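Local coordinates for protein formyltransferase PseJ (Anoxybacillus kamchatkensis G10, PDB 6EDK) that is a formyltransferase-family protein with a mixed alpha/beta fold, at residues 132-144 and 153-165. Numbering follows the deposited sequence.
Sequences EIIVQREVTYYEN and RLTQTIEKLFMEY
Arg153 meets the loop 139-144 first: its CD lies 3.6 Å from Val139 CG1, and a bend at chi3 carries the guanidinium to the edge of the Tyr142 ring. There CE1 stands over one face of the guanidinium near its rim, with the ring and guanidinium planes 73° apart. The guanidinium's salt bridge is to Asp145, through NH1; Asp145 OD2 also accepts from the backbone N of Tyr142, tying loop and helix together. The carbonyl O of Thr140 is buried beside this arginine without any polar partner.

Leu154 brings CD2 against Val139 CB at 3.8 Å; it also touches Val119 of the neighbouring strand 118-123. Thr157 and Val139 then reach tip to tip, the methyl CG2 of each 3.6 Å apart. The threonine can offer its methyl because OG1 is turned back to Arg153 O (2.6 Å), which also receives Thr157 N from the opposite face of its carbonyl plane.

All this belongs to helix 147-169 packing across one face of a mixed sheet. Its 153-165 part runs roughly antiparallel to the edge strand 133-138, 144° between their N-to-C directions, with the axes 9.4 Å apart at closest approach. A classic beta bulge at Ile134 and Val135, both opposite Ile121, interrupts that strand near its start.

Leu161 divides its branches: CD2 slides past Val135 CG2, while CD1 sits over one face of the Arg137 guanidinium. Glu164, its chain extended, takes the edge of the same group in a salt bridge whose hydrogen bond, Arg137 NH2 to Glu164 OE1, is long and weak at 3.4 Å. Last comes Tyr165, whose ring receives Val135 CG1 almost centrally, a CH-pi contact 3.9 Å from the centroid and 8° off the normal.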
loop_
_atom_site.group_PDB
_atom_site.type_symbol
_atom_site.label_atom_id
_atom_site.label_comp_id
_atom_site.label_asym_id
_atom_site.label_seq_id
_atom_site.Cartn_x
_atom_site.Cartn_y
_atom_site.Cartn_z
ATOM N N GLU A 132 1.533 11.735 2.641
ATOM C CA GLU A 132 2.960 12.040 2.496
ATOM C C GLU A 132 3.803 10.771 2.322
ATOM O O GLU A 132 3.535 9.738 2.913
ATOM C CB GLU A 132 3.490 12.793 3.710
ATOM C CG GLU A 132 2.995 14.234 3.791
ATOM C CD GLU A 132 3.602 14.963 4.977
ATOM O OE1 GLU A 132 3.429 14.468 6.127
ATOM O OE2 GLU A 132 4.268 16.007 4.751
ATOM N N ILE A 133 4.794 10.846 1.456
ATOM C CA ILE A 133 5.627 9.694 1.116
ATOM C C ILE A 133 6.728 9.524 2.145
ATOM O O ILE A 133 7.437 10.493 2.498
ATOM C CB ILE A 133 6.227 9.850 -0.297
ATOM C CG1 ILE A 133 5.118 9.796 -1.331
ATOM C CG2 ILE A 133 7.244 8.685 -0.477
ATOM C CD1 ILE A 133 5.633 10.060 -2.809
ATOM N N ILE A 134 6.893 8.281 2.625
ATOM C CA ILE A 134 7.936 7.937 3.579
ATOM C C ILE A 134 9.141 7.325 2.882
ATOM O O ILE A 134 10.266 7.824 3.029
ATOM C CB ILE A 134 7.390 6.985 4.672
ATOM C CG1 ILE A 134 6.370 7.734 5.552
ATOM C CG2 ILE A 134 8.472 6.451 5.515
ATOM C CD1 ILE A 134 5.355 6.801 6.269
ATOM N N VAL A 135 8.906 6.268 2.102
ATOM C CA VAL A 135 9.942 5.671 1.257
ATOM C C VAL A 135 9.278 5.003 0.070
ATOM O O VAL A 135 8.151 4.534 0.169
ATOM C CB VAL A 135 10.782 4.603 1.961
ATOM C CG1 VAL A 135 11.655 5.275 2.994
ATOM C CG2 VAL A 135 9.907 3.541 2.639
ATOM N N GLN A 136 10.002 4.930 -1.046
ATOM C CA GLN A 136 9.488 4.227 -2.201
ATOM C C GLN A 136 10.631 3.467 -2.842
ATOM O O GLN A 136 11.808 3.700 -2.522
ATOM C CB GLN A 136 8.929 5.184 -3.303
ATOM C CG GLN A 136 8.440 6.468 -2.900
ATOM C CD GLN A 136 7.960 7.285 -4.089
ATOM O OE1 GLN A 136 8.634 8.222 -4.568
ATOM N NE2 GLN A 136 6.835 6.884 -4.599
ATOM N N ARG A 137 10.269 2.568 -3.780
ATOM C CA ARG A 137 11.291 1.848 -4.550
ATOM C C ARG A 137 10.801 1.540 -5.926
ATOM O O ARG A 137 9.685 1.065 -6.099
ATOM C CB ARG A 137 11.701 0.559 -3.823
ATOM C CG ARG A 137 12.772 -0.197 -4.548
ATOM C CD ARG A 137 13.389 -1.205 -3.629
ATOM N NE ARG A 137 14.030 -0.445 -2.533
ATOM C CZ ARG A 137 14.546 -1.002 -1.435
ATOM N NH1 ARG A 137 14.549 -2.338 -1.273
ATOM N NH2 ARG A 137 15.100 -0.257 -0.533
ATOM N N GLU A 138 11.662 1.733 -6.920
ATOM C CA GLU A 138 11.229 1.327 -8.261
ATOM C C GLU A 138 11.420 -0.183 -8.424
ATOM O O GLU A 138 12.277 -0.793 -7.799
ATOM C CB GLU A 138 12.069 2.079 -9.346
ATOM C CG GLU A 138 11.626 1.746 -10.745
ATOM C CD GLU A 138 12.514 2.362 -11.851
ATOM O OE1 GLU A 138 13.677 2.608 -11.584
ATOM O OE2 GLU A 138 11.998 2.525 -12.980
ATOM N N VAL A 139 10.562 -0.802 -9.217
ATOM C CA VAL A 139 10.611 -2.228 -9.492
ATOM C C VAL A 139 10.500 -2.371 -11.000
ATOM O O VAL A 139 9.448 -2.068 -11.568
ATOM C CB VAL A 139 9.465 -3.000 -8.796
ATOM C CG1 VAL A 139 9.450 -4.437 -9.191
ATOM C CG2 VAL A 139 9.575 -2.862 -7.263
ATOM N N THR A 140 11.535 -2.876 -11.601
ATOM C CA THR A 140 11.556 -3.106 -13.033
ATOM C C THR A 140 10.957 -4.465 -13.378
ATOM O O THR A 140 10.706 -5.325 -12.543
ATOM C CB THR A 140 12.985 -3.011 -13.579
ATOM O OG1 THR A 140 13.838 -3.845 -12.769
ATOM C CG2 THR A 140 13.452 -1.537 -13.554
ATOM N N TYR A 141 10.706 -4.641 -14.654
ATOM C CA TYR A 141 10.130 -5.867 -15.145
ATOM C C TYR A 141 10.969 -6.359 -16.321
ATOM O O TYR A 141 11.878 -5.678 -16.796
ATOM C CB TYR A 141 8.726 -5.664 -15.592
ATOM C CG TYR A 141 8.569 -4.771 -16.766
ATOM C CD1 TYR A 141 8.629 -3.394 -16.629
ATOM C CD2 TYR A 141 8.424 -5.294 -18.045
ATOM C CE1 TYR A 141 8.469 -2.551 -17.729
ATOM C CE2 TYR A 141 8.246 -4.468 -19.126
ATOM C CZ TYR A 141 8.284 -3.111 -18.980
ATOM O OH TYR A 141 8.121 -2.315 -20.096
ATOM N N TYR A 142 10.660 -7.561 -16.740
ATOM C CA TYR A 142 11.450 -8.258 -17.728
ATOM C C TYR A 142 10.581 -8.647 -18.899
ATOM O O TYR A 142 9.351 -8.750 -18.795
ATOM C CB TYR A 142 12.086 -9.504 -17.134
ATOM C CG TYR A 142 12.980 -9.207 -15.976
ATOM C CD1 TYR A 142 12.487 -9.229 -14.689
ATOM C CD2 TYR A 142 14.302 -8.857 -16.150
ATOM C CE1 TYR A 142 13.286 -8.941 -13.613
ATOM C CE2 TYR A 142 15.130 -8.577 -15.072
ATOM C CZ TYR A 142 14.611 -8.616 -13.804
ATOM O OH TYR A 142 15.405 -8.320 -12.699
ATOM N N GLU A 143 11.282 -8.962 -20.003
ATOM C CA GLU A 143 10.623 -9.170 -21.281
ATOM C C GLU A 143 9.456 -10.129 -21.211
ATOM O O GLU A 143 8.426 -9.880 -21.851
ATOM C CB GLU A 143 11.635 -9.692 -22.333
ATOM C CG GLU A 143 11.000 -9.941 -23.720
ATOM C CD GLU A 143 11.937 -10.643 -24.727
ATOM O OE1 GLU A 143 13.106 -10.952 -24.381
ATOM O OE2 GLU A 143 11.489 -10.889 -25.873
ATOM N N ASN A 144 9.582 -11.230 -20.479
ATOM C CA ASN A 144 8.513 -12.230 -20.497
ATOM C C ASN A 144 7.691 -12.265 -19.197
ATOM O O ASN A 144 6.949 -13.233 -18.956
ATOM C CB ASN A 144 9.086 -13.614 -20.815
ATOM C CG ASN A 144 9.508 -13.761 -22.303
ATOM O OD1 ASN A 144 10.690 -13.868 -22.627
ATOM N ND2 ASN A 144 8.535 -13.731 -23.203
ATOM N N ARG A 153 6.374 -9.840 -7.529
ATOM C CA ARG A 153 7.582 -9.091 -7.237
ATOM C C ARG A 153 7.290 -7.796 -6.460
ATOM O O ARG A 153 8.053 -7.410 -5.562
ATOM C CB ARG A 153 8.309 -8.780 -8.575
ATOM C CG ARG A 153 9.637 -8.208 -8.369
ATOM C CD ARG A 153 10.345 -7.874 -9.724
ATOM N NE ARG A 153 10.672 -9.128 -10.415
ATOM C CZ ARG A 153 10.146 -9.514 -11.558
ATOM N NH1 ARG A 153 9.284 -8.732 -12.192
ATOM N NH2 ARG A 153 10.531 -10.671 -12.079
ATOM N N LEU A 154 6.184 -7.104 -6.796
ATOM C CA LEU A 154 5.835 -5.911 -6.044
ATOM C C LEU A 154 5.519 -6.287 -4.594
ATOM O O LEU A 154 5.944 -5.603 -3.666
ATOM C CB LEU A 154 4.599 -5.233 -6.666
ATOM C CG LEU A 154 4.835 -4.663 -8.075
ATOM C CD1 LEU A 154 3.424 -4.270 -8.588
ATOM C CD2 LEU A 154 5.727 -3.470 -8.091
ATOM N N THR A 155 4.778 -7.376 -4.405
ATOM C CA THR A 155 4.402 -7.799 -3.037
ATOM C C THR A 155 5.647 -8.101 -2.197
ATOM O O THR A 155 5.782 -7.640 -1.056
ATOM C CB THR A 155 3.487 -9.032 -3.130
ATOM O OG1 THR A 155 2.232 -8.574 -3.658
ATOM C CG2 THR A 155 3.296 -9.639 -1.785
ATOM N N GLN A 156 6.588 -8.850 -2.761
ATOM C CA GLN A 156 7.819 -9.123 -2.037
ATOM C C GLN A 156 8.627 -7.879 -1.782
ATOM O O GLN A 156 9.234 -7.713 -0.711
ATOM C CB GLN A 156 8.688 -10.131 -2.850
ATOM C CG GLN A 156 8.091 -11.531 -2.930
ATOM C CD GLN A 156 7.715 -12.132 -1.541
ATOM O OE1 GLN A 156 8.545 -12.228 -0.655
ATOM N NE2 GLN A 156 6.439 -12.521 -1.381
ATOM N N THR A 157 8.680 -6.980 -2.756
ATOM C CA THR A 157 9.439 -5.756 -2.586
ATOM C C THR A 157 8.849 -4.816 -1.522
ATOM O O THR A 157 9.592 -4.252 -0.716
ATOM C CB THR A 157 9.541 -5.013 -3.922
ATOM O OG1 THR A 157 10.082 -5.882 -4.950
ATOM C CG2 THR A 157 10.390 -3.792 -3.829
ATOM N N ILE A 158 7.540 -4.641 -1.494
ATOM C CA ILE A 158 7.034 -3.693 -0.470
ATOM C C ILE A 158 7.154 -4.302 0.965
ATOM O O ILE A 158 7.396 -3.575 1.917
ATOM C CB ILE A 158 5.578 -3.290 -0.746
ATOM C CG1 ILE A 158 5.212 -2.037 0.085
ATOM C CG2 ILE A 158 4.572 -4.452 -0.554
ATOM C CD1 ILE A 158 4.013 -1.290 -0.439
ATOM N N GLU A 159 6.985 -5.621 1.110
ATOM C CA GLU A 159 7.177 -6.299 2.411
ATOM C C GLU A 159 8.610 -6.187 2.821
ATOM O O GLU A 159 8.907 -5.857 3.957
ATOM C CB GLU A 159 6.704 -7.720 2.317
ATOM C CG GLU A 159 5.186 -7.819 1.959
ATOM C CD GLU A 159 4.656 -9.196 1.683
ATOM O OE1 GLU A 159 5.419 -10.192 1.736
ATOM O OE2 GLU A 159 3.420 -9.336 1.394
ATOM N N LYS A 160 9.545 -6.369 1.875
ATOM C CA LYS A 160 10.946 -6.105 2.192
ATOM C C LYS A 160 11.190 -4.673 2.607
ATOM O O LYS A 160 11.938 -4.410 3.544
ATOM C CB LYS A 160 11.777 -6.472 0.954
ATOM C CG LYS A 160 13.261 -6.410 1.155
ATOM C CD LYS A 160 14.073 -6.793 -0.111
ATOM C CE LYS A 160 15.561 -6.650 0.218
ATOM N NZ LYS A 160 16.397 -6.477 -1.002
ATOM N N LEU A 161 10.674 -3.707 1.845
ATOM C CA LEU A 161 10.926 -2.301 2.121
ATOM C C LEU A 161 10.375 -1.916 3.495
ATOM O O LEU A 161 10.999 -1.160 4.253
ATOM C CB LEU A 161 10.220 -1.456 1.029
ATOM C CG LEU A 161 10.392 0.054 1.051
ATOM C CD1 LEU A 161 11.833 0.472 0.778
ATOM C CD2 LEU A 161 9.472 0.741 0.030
ATOM N N PHE A 162 9.232 -2.494 3.831
ATOM C CA PHE A 162 8.623 -2.201 5.147
ATOM C C PHE A 162 9.541 -2.693 6.266
ATOM O O PHE A 162 9.863 -1.961 7.225
ATOM C CB PHE A 162 7.288 -2.892 5.247
ATOM C CG PHE A 162 6.714 -2.753 6.647
ATOM C CD1 PHE A 162 6.236 -1.567 7.054
ATOM C CD2 PHE A 162 6.840 -3.806 7.517
ATOM C CE1 PHE A 162 5.785 -1.424 8.387
ATOM C CE2 PHE A 162 6.414 -3.651 8.862
ATOM C CZ PHE A 162 5.918 -2.459 9.221
ATOM N N MET A 163 9.953 -3.954 6.159
ATOM C CA MET A 163 10.799 -4.526 7.242
ATOM C C MET A 163 12.136 -3.843 7.285
ATOM O O MET A 163 12.725 -3.698 8.372
ATOM C CB MET A 163 10.986 -6.028 7.048
ATOM C CG MET A 163 9.713 -6.851 7.257
ATOM S SD MET A 163 9.763 -8.671 7.310
ATOM C CE MET A 163 10.075 -9.025 5.569
ATOM N N GLU A 164 12.666 -3.437 6.109
ATOM C CA GLU A 164 13.930 -2.712 6.114
ATOM C C GLU A 164 13.827 -1.404 6.857
ATOM O O GLU A 164 14.775 -1.026 7.572
ATOM C CB GLU A 164 14.417 -2.455 4.693
ATOM C CG GLU A 164 15.672 -1.624 4.574
ATOM C CD GLU A 164 16.117 -1.506 3.122
ATOM O OE1 GLU A 164 15.505 -2.193 2.246
ATOM O OE2 GLU A 164 17.091 -0.777 2.881
ATOM N N TYR A 165 12.701 -0.708 6.746
ATOM C CA TYR A 165 12.623 0.651 7.310
ATOM C C TYR A 165 11.807 0.738 8.599
ATOM O O TYR A 165 11.856 1.762 9.276
ATOM C CB TYR A 165 12.052 1.641 6.282
ATOM C CG TYR A 165 13.066 2.065 5.254
ATOM C CD1 TYR A 165 13.931 3.109 5.482
ATOM C CD2 TYR A 165 13.198 1.376 4.061
ATOM C CE1 TYR A 165 14.872 3.486 4.562
ATOM C CE2 TYR A 165 14.174 1.791 3.072
ATOM C CZ TYR A 165 14.996 2.852 3.369
ATOM O OH TYR A 165 15.965 3.288 2.478
#